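Local coordinates for protein Ton_1535 (Thermococcus onnurineus, PDB 3ZPJ) that is of unknown function but folds as an all-helical alpha-solenoid that includes an unusual left-handed helical turn, at residues N308-S313 against I339-I344; A318-L323 against K333-S338; T119-L124 against E135-A140. All blocks are in the same frame, centred on the assembly; numbering follows the deposited sequence.

Interactions 1 and 2 both use helix 309-325 near the C-terminal end of the solenoid, their centres 12 Å apart; interaction 2 joins it to helix 332-338, and interaction 1 joins its first turn to the chain that leads from there into helix 342-351. Interaction 3 lies far off, about 45 and 48 Å from them between centres, and nearer the middle of the chain. Chemistry follows place. Interactions 2 and 3 are buried antiparallel helix pairs without a hydrogen bond across, one made by aliphatic side chains alone, the other adding a phenylalanine face. Interaction 1, partly buried, mixes a hydrogen bond, proline packing and polar side chains where two helices begin.

Interaction 1: residues N308-S313 against I339-I344; sequences NIHKRS and IPDPKI
The one hydrogen bond across this contact runs from the backbone N of Asp-341 to OG of Ser-313 (2.9 Å, 151° at the hydrogen). The same hydroxyl gives its proton to Ile-309 O at 3.1 Å, so two bonds grip it and fix its rotation; OG reaches back to that carbonyl because chi1 (-79°) sets it beside its own backbone N. Serine suits the site: it is small enough to let its CA come within 5.0 Å of the CA of Ile-339, yet polar enough to bind the backbone that leads into helix 342-351. Both segments also open a helix, with Asn-308 and Asp-341 as N-caps, the bond from Lys-343 N to Asp-341 OD1 being weak.

Packing on Pro-340 is apolar at CB, which meets CG1 of Ile-309 at 3.6 Å; at CG it is the guanidinium of Arg-312 that lies obliquely against the ring, NH2 3.7 Å from CG of the proline. Apart from the proline, CB of Ser-313 touches CD1 of Ile-344 (3.8 Å).

Looser polar proximity brings OD2 of Asp-341 near the plane of the His-310 ring, at its CD2 edge, with carboxylate and ring 74° apart.

Arg-312 spends its NH1 on Ile-306 O, at the turn before helix 309-325. Ile-339 fills the angle between that helix, at Leu-316, and helix 342-351, at Arg-345 and Ala-348, while Asn-308 and Lys-311 face Gln-284 on helix 280-293.

Interaction 2: residues A318-L323 against K333-S338; sequences AIALEL and KKIIES
No ring, amide or carboxylate takes part where Ala-320 and its neighbours meet Ile-335 and Ile-336, so there are no faces or edges to match; methyl groups do all the work. The motif is an antiparallel helical hairpin of an alpha-solenoid, helix 309-325 followed after a short connection by helix 332-338. The short segments run at 158° to each other, their axes 9.5 Å apart at closest approach.

Ala-320 stands at the closest backbone pairing, its CA 6.6 Å from the CA of Ile-335. Its single methyl suits the position, since it points at the opposite helix and leaves room for two isoleucines to close on it: CG2 of Ile-335 comes to 3.8 Å from its CB, and CD1 of Ile-336 to 3.9 Å from the same carbon.

Ile-335 is buried and touches three residues of the partner helix, and its forked shape explains how. A chi1 of -71° sets CG1 beside the backbone N and leaves CG2 anti to it, where it rests on Ala-320, while the other branch, extended through CG1, carries CD1 to Ile-319 and Leu-323, each of whose side chains it crosses at about a right angle. A beta-branched residue can thus serve two directions at once without a long, flexible chain.

Beyond the hairpin, Ile-319 and Leu-323 also pack on helix 296-303, at Leu-300 and Leu-296 among others, and Ile-336 also touches Ala-348 and Leu-349 of helix 342-351. The hairpin thus also packs on the helix before it and the helix after it.

On the Leu-323 side the contact closes methyl against methyl, CD1 of the leucine 3.8 Å from CD1 of Ile-335.

Interaction 3: residues T119-L124 against E135-A140; sequences TLAYHL and EIFNIA
Leu-120 comes first along helix 110-126 to touch the second segment, and only lightly, its CG 4.4 Å from CG2 of Ile-136.

Ala-121 follows and carries the contact. Its CB sits over the centre of the Phe-137 ring, 3.4 Å from the centroid and 8° off the ring normal, a CH-pi contact made squarely on the face. The same methyl also meets CG2 of Ile-136 at 3.7 Å, so it is wedged between an aromatic face and a beta branch. Alanine suits the place because the backbones come so close that one methyl already touches both partners, which leaves little depth for a longer side chain: the CA atoms of Ala-121 and Ile-136 are 5.3 Å apart, and the axes of the two nearly antiparallel segments (170°) approach to 8.4 Å. Phe-137 reaches this methyl with chi1 at -91°, about 30° from the staggered value, which lays its ring alongside helix 110-126. With an alanine at Phe-137, the methyl of Ala-121 would probably lose the ring face it rests on, leaving a gap between the helices.

Tyr-122 takes part through its backbone and first carbon: CZ of Phe-137 comes obliquely to its N at 3.8 Å, while its phenol ring leaves the pair and touches Lys-167 of helix 151-170. One turn on from Leu-120, Leu-124 ends the run. Its CD1 presses on CG1 of Ile-136 (3.6 Å), the two side chains crossing at about a right angle on the flank of Ile-136 away from the phenylalanine.

The hairpin of helices 110-126 and 130-146 is packed within the solenoid on two sides. Leu-120 and Leu-124 lie against Phe-97 of helix 90-104, whereas Phe-137 inserts among Ile-161, Leu-164 and Leu-165 of helix 151-170 and reaches Phe-180 of helix 174-190.

Interaction 1: residues N308-S313 against I339-I344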
# COMPACT_ATOMS: atom_id res chain seq x y z
N ASN A 308 -17.02 22.60 13.69
CA ASN A 308 -18.03 22.42 12.64
C ASN A 308 -19.33 21.85 13.20
O ASN A 308 -19.37 20.72 13.67
CB ASN A 308 -17.53 21.52 11.51
CG ASN A 308 -18.61 21.26 10.48
OD1 ASN A 308 -19.40 20.33 10.61
ND2 ASN A 308 -18.67 22.11 9.46
N ILE A 309 -20.40 22.64 13.11
CA ILE A 309 -21.66 22.31 13.75
C ILE A 309 -22.25 20.97 13.30
O ILE A 309 -22.89 20.27 14.08
CB ILE A 309 -22.68 23.49 13.62
CG1 ILE A 309 -23.80 23.36 14.64
CG2 ILE A 309 -23.23 23.60 12.21
CD1 ILE A 309 -24.73 24.53 14.64
N HIS A 310 -21.99 20.59 12.05
CA HIS A 310 -22.55 19.34 11.54
C HIS A 310 -21.72 18.14 11.94
O HIS A 310 -22.26 17.09 12.32
CB HIS A 310 -22.72 19.42 10.02
CG HIS A 310 -23.62 20.53 9.58
ND1 HIS A 310 -23.15 21.75 9.15
CD2 HIS A 310 -24.98 20.62 9.53
CE1 HIS A 310 -24.16 22.54 8.85
NE2 HIS A 310 -25.28 21.88 9.07
N LYS A 311 -20.41 18.28 11.87
CA LYS A 311 -19.52 17.21 12.28
C LYS A 311 -19.70 16.93 13.76
O LYS A 311 -19.69 15.78 14.19
CB LYS A 311 -18.06 17.55 11.96
CG LYS A 311 -17.48 16.70 10.84
CD LYS A 311 -18.15 17.03 9.51
CE LYS A 311 -17.85 15.98 8.46
NZ LYS A 311 -18.56 14.70 8.75
N ARG A 312 -19.89 17.99 14.54
CA ARG A 312 -20.11 17.83 15.97
C ARG A 312 -21.40 17.05 16.20
O ARG A 312 -21.45 16.14 17.04
CB ARG A 312 -20.14 19.19 16.68
CG ARG A 312 -20.51 19.12 18.15
CD ARG A 312 -20.09 20.37 18.91
NE ARG A 312 -21.07 21.45 18.81
CZ ARG A 312 -20.96 22.51 18.00
NH1 ARG A 312 -19.91 22.65 17.20
NH2 ARG A 312 -21.92 23.43 17.99
N SER A 313 -22.44 17.40 15.45
CA SER A 313 -23.72 16.71 15.55
C SER A 313 -23.56 15.22 15.28
O SER A 313 -24.04 14.39 16.05
CB SER A 313 -24.73 17.32 14.59
OG SER A 313 -25.26 18.52 15.13
N ILE A 339 -27.02 17.62 20.82
CA ILE A 339 -26.85 17.64 19.37
C ILE A 339 -27.46 18.92 18.79
O ILE A 339 -28.67 19.15 18.93
CB ILE A 339 -27.49 16.42 18.70
CG1 ILE A 339 -26.97 15.12 19.33
CG2 ILE A 339 -27.22 16.44 17.19
CD1 ILE A 339 -27.63 13.87 18.80
N PRO A 340 -26.62 19.76 18.17
CA PRO A 340 -27.05 21.06 17.61
C PRO A 340 -28.00 20.91 16.42
O PRO A 340 -28.89 21.72 16.24
CB PRO A 340 -25.74 21.71 17.16
CG PRO A 340 -24.67 20.99 17.94
CD PRO A 340 -25.17 19.58 18.09
N ASP A 341 -27.80 19.89 15.60
CA ASP A 341 -28.72 19.66 14.50
C ASP A 341 -29.94 18.91 15.03
O ASP A 341 -29.84 17.74 15.39
CB ASP A 341 -28.05 18.85 13.40
CG ASP A 341 -28.80 18.92 12.10
OD1 ASP A 341 -30.03 19.17 12.11
OD2 ASP A 341 -28.15 18.74 11.04
N PRO A 342 -31.10 19.60 15.08
CA PRO A 342 -32.28 18.93 15.64
C PRO A 342 -32.73 17.76 14.76
O PRO A 342 -33.18 16.76 15.29
CB PRO A 342 -33.34 20.05 15.67
CG PRO A 342 -32.91 21.02 14.65
CD PRO A 342 -31.41 20.95 14.57
N LYS A 343 -32.56 17.89 13.44
CA LYS A 343 -32.85 16.79 12.53
C LYS A 343 -32.10 15.51 12.94
O LYS A 343 -32.71 14.47 13.19
CB LYS A 343 -32.48 17.17 11.09
CG LYS A 343 -32.57 16.00 10.13
CD LYS A 343 -32.28 16.43 8.71
CE LYS A 343 -32.52 15.30 7.73
NZ LYS A 343 -32.31 15.74 6.33
N ILE A 344 -30.78 15.62 13.00
CA ILE A 344 -29.93 14.54 13.50
C ILE A 344 -30.33 14.11 14.91
O ILE A 344 -30.36 12.92 15.21
CB ILE A 344 -28.45 14.96 13.47
CG1 ILE A 344 -27.97 14.99 12.03
CG2 ILE A 344 -27.60 14.00 14.29
CD1 ILE A 344 -26.49 15.25 11.89

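Interaction 2: residues A318-L323 against K333-S338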
# COMPACT_ATOMS: atom_id res chain seq x y z
N ALA A 318 -23.16 9.30 17.17
CA ALA A 318 -22.41 8.04 17.20
C ALA A 318 -22.09 7.60 18.63
O ALA A 318 -22.38 6.47 19.02
CB ALA A 318 -21.13 8.15 16.39
N ILE A 319 -21.51 8.51 19.40
CA ILE A 319 -21.17 8.22 20.78
C ILE A 319 -22.41 7.77 21.54
O ILE A 319 -22.36 6.81 22.31
CB ILE A 319 -20.56 9.44 21.48
CG1 ILE A 319 -19.18 9.76 20.90
CG2 ILE A 319 -20.50 9.23 22.98
CD1 ILE A 319 -18.64 11.13 21.30
N ALA A 320 -23.52 8.45 21.30
CA ALA A 320 -24.75 8.16 22.02
C ALA A 320 -25.33 6.81 21.63
O ALA A 320 -25.87 6.10 22.48
CB ALA A 320 -25.77 9.26 21.81
N LEU A 321 -25.23 6.44 20.36
CA LEU A 321 -25.71 5.14 19.92
C LEU A 321 -24.91 4.02 20.58
O LEU A 321 -25.47 3.04 21.06
CB LEU A 321 -25.62 5.00 18.40
CG LEU A 321 -26.48 5.93 17.54
CD1 LEU A 321 -26.31 5.55 16.08
CD2 LEU A 321 -27.94 5.89 17.96
N GLU A 322 -23.59 4.18 20.58
CA GLU A 322 -22.71 3.19 21.19
C GLU A 322 -23.04 3.05 22.67
O GLU A 322 -23.08 1.94 23.20
CB GLU A 322 -21.25 3.58 21.03
CG GLU A 322 -20.31 2.49 21.48
CD GLU A 322 -20.40 1.25 20.61
OE1 GLU A 322 -20.69 1.41 19.40
OE2 GLU A 322 -20.18 0.14 21.14
N LEU A 323 -23.27 4.18 23.33
CA LEU A 323 -23.71 4.14 24.72
C LEU A 323 -24.89 3.19 24.88
O LEU A 323 -24.84 2.29 25.70
CB LEU A 323 -24.06 5.54 25.23
CG LEU A 323 -22.88 6.36 25.73
CD1 LEU A 323 -23.34 7.61 26.45
CD2 LEU A 323 -22.00 5.52 26.64
N LYS A 333 -29.21 10.79 27.56
CA LYS A 333 -30.21 11.82 27.30
C LYS A 333 -29.56 13.18 27.11
O LYS A 333 -29.86 13.88 26.14
CB LYS A 333 -31.27 11.83 28.40
CG LYS A 333 -32.04 10.51 28.50
CD LYS A 333 -32.59 10.08 27.13
CE LYS A 333 -33.24 8.70 27.15
NZ LYS A 333 -32.24 7.58 27.18
N LYS A 334 -28.66 13.53 28.02
CA LYS A 334 -27.96 14.80 27.98
C LYS A 334 -27.23 14.97 26.65
O LYS A 334 -27.23 16.04 26.05
CB LYS A 334 -26.95 14.88 29.12
CG LYS A 334 -27.31 14.04 30.34
CD LYS A 334 -26.43 14.39 31.54
CE LYS A 334 -27.01 13.85 32.85
NZ LYS A 334 -28.32 14.48 33.20
N ILE A 335 -26.61 13.89 26.19
CA ILE A 335 -25.82 13.92 24.98
C ILE A 335 -26.71 14.20 23.78
O ILE A 335 -26.37 15.01 22.91
CB ILE A 335 -25.06 12.61 24.78
CG1 ILE A 335 -23.93 12.51 25.80
CG2 ILE A 335 -24.52 12.49 23.36
CD1 ILE A 335 -23.02 11.31 25.59
N ILE A 336 -27.86 13.54 23.73
CA ILE A 336 -28.77 13.72 22.63
C ILE A 336 -29.26 15.17 22.58
O ILE A 336 -29.24 15.79 21.51
CB ILE A 336 -29.96 12.77 22.72
CG1 ILE A 336 -29.46 11.32 22.80
CG2 ILE A 336 -30.88 12.95 21.53
CD1 ILE A 336 -29.34 10.66 21.46
N GLU A 337 -29.66 15.70 23.73
CA GLU A 337 -30.08 17.10 23.86
C GLU A 337 -29.00 18.04 23.33
O GLU A 337 -29.29 19.13 22.82
CB GLU A 337 -30.35 17.47 25.33
CG GLU A 337 -31.46 16.68 26.01
CD GLU A 337 -31.74 17.17 27.44
OE1 GLU A 337 -31.05 18.10 27.91
OE2 GLU A 337 -32.65 16.61 28.09
N SER A 338 -27.75 17.62 23.49
CA SER A 338 -26.58 18.39 23.10
C SER A 338 -26.42 18.53 21.58
O SER A 338 -25.73 19.44 21.12
CB SER A 338 -25.32 17.75 23.69
OG SER A 338 -24.15 18.30 23.13

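Interaction 3: residues T119-L124 against E135-A140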
# COMPACT_ATOMS: atom_id res chain seq x y z
N THR A 119 3.25 -6.90 -15.68
CA THR A 119 4.61 -6.83 -15.15
C THR A 119 5.08 -5.39 -15.26
O THR A 119 5.65 -4.81 -14.33
CB THR A 119 5.59 -7.74 -15.97
OG1 THR A 119 5.31 -9.11 -15.70
CG2 THR A 119 7.05 -7.46 -15.59
N LEU A 120 4.84 -4.82 -16.43
CA LEU A 120 5.17 -3.44 -16.71
C LEU A 120 4.37 -2.52 -15.80
O LEU A 120 4.89 -1.55 -15.27
CB LEU A 120 4.88 -3.17 -18.18
CG LEU A 120 4.66 -1.81 -18.83
CD1 LEU A 120 5.61 -0.75 -18.35
CD2 LEU A 120 4.82 -2.02 -20.34
N ALA A 121 3.09 -2.83 -15.62
CA ALA A 121 2.28 -2.09 -14.67
C ALA A 121 2.88 -2.20 -13.27
O ALA A 121 2.88 -1.24 -12.50
CB ALA A 121 0.86 -2.61 -14.68
N TYR A 122 3.37 -3.38 -12.92
CA TYR A 122 3.94 -3.57 -11.59
C TYR A 122 5.17 -2.68 -11.45
O TYR A 122 5.36 -2.05 -10.40
CB TYR A 122 4.29 -5.03 -11.33
CG TYR A 122 5.18 -5.22 -10.12
CD1 TYR A 122 4.65 -5.20 -8.84
CD2 TYR A 122 6.56 -5.41 -10.26
CE1 TYR A 122 5.45 -5.36 -7.73
CE2 TYR A 122 7.36 -5.56 -9.15
CZ TYR A 122 6.80 -5.55 -7.89
OH TYR A 122 7.59 -5.71 -6.77
N HIS A 123 5.98 -2.60 -12.52
CA HIS A 123 7.16 -1.73 -12.49
C HIS A 123 6.81 -0.25 -12.42
O HIS A 123 7.47 0.52 -11.71
CB HIS A 123 8.15 -2.07 -13.60
CG HIS A 123 8.86 -3.36 -13.35
ND1 HIS A 123 9.96 -3.45 -12.52
CD2 HIS A 123 8.61 -4.62 -13.78
CE1 HIS A 123 10.35 -4.71 -12.45
NE2 HIS A 123 9.55 -5.44 -13.21
N LEU A 124 5.73 0.14 -13.10
CA LEU A 124 5.25 1.50 -13.00
C LEU A 124 4.89 1.85 -11.55
O LEU A 124 5.10 2.97 -11.09
CB LEU A 124 4.04 1.70 -13.90
CG LEU A 124 4.35 1.95 -15.37
CD1 LEU A 124 3.07 1.79 -16.18
CD2 LEU A 124 4.95 3.37 -15.57
N GLU A 135 -3.73 2.22 -14.97
CA GLU A 135 -4.19 2.31 -16.34
C GLU A 135 -3.69 1.10 -17.12
O GLU A 135 -4.43 0.48 -17.87
CB GLU A 135 -3.70 3.61 -16.97
CG GLU A 135 -4.25 3.89 -18.36
CD GLU A 135 -3.61 5.10 -19.03
OE1 GLU A 135 -2.61 5.64 -18.49
OE2 GLU A 135 -4.10 5.53 -20.10
N ILE A 136 -2.44 0.73 -16.90
CA ILE A 136 -1.83 -0.36 -17.61
C ILE A 136 -2.35 -1.71 -17.11
O ILE A 136 -2.59 -2.62 -17.91
CB ILE A 136 -0.30 -0.28 -17.51
CG1 ILE A 136 0.19 1.01 -18.17
CG2 ILE A 136 0.35 -1.51 -18.14
CD1 ILE A 136 -0.34 1.22 -19.58
N PHE A 137 -2.53 -1.82 -15.79
CA PHE A 137 -3.12 -3.04 -15.24
C PHE A 137 -4.48 -3.28 -15.90
O PHE A 137 -4.83 -4.41 -16.21
CB PHE A 137 -3.30 -2.95 -13.72
CG PHE A 137 -2.12 -3.46 -12.93
CD1 PHE A 137 -1.69 -4.78 -13.06
CD2 PHE A 137 -1.46 -2.64 -12.02
CE1 PHE A 137 -0.63 -5.28 -12.31
CE2 PHE A 137 -0.38 -3.12 -11.26
CZ PHE A 137 0.04 -4.45 -11.41
N ASN A 138 -5.24 -2.21 -16.10
CA ASN A 138 -6.57 -2.31 -16.67
C ASN A 138 -6.55 -2.70 -18.13
O ASN A 138 -7.39 -3.48 -18.58
CB ASN A 138 -7.35 -1.01 -16.47
CG ASN A 138 -8.05 -0.97 -15.13
OD1 ASN A 138 -7.58 -0.34 -14.19
ND2 ASN A 138 -9.15 -1.68 -15.03
N ILE A 139 -5.59 -2.15 -18.87
CA ILE A 139 -5.37 -2.56 -20.25
C ILE A 139 -4.95 -4.04 -20.26
O ILE A 139 -5.44 -4.83 -21.08
CB ILE A 139 -4.27 -1.74 -20.95
CG1 ILE A 139 -4.52 -0.24 -20.80
CG2 ILE A 139 -4.17 -2.11 -22.43
CD1 ILE A 139 -5.93 0.18 -21.05
N ALA A 140 -4.06 -4.41 -19.34
CA ALA A 140 -3.60 -5.80 -19.29
C ALA A 140 -4.82 -6.68 -19.12
O ALA A 140 -5.02 -7.62 -19.89
CB ALA A 140 -2.61 -6.03 -18.17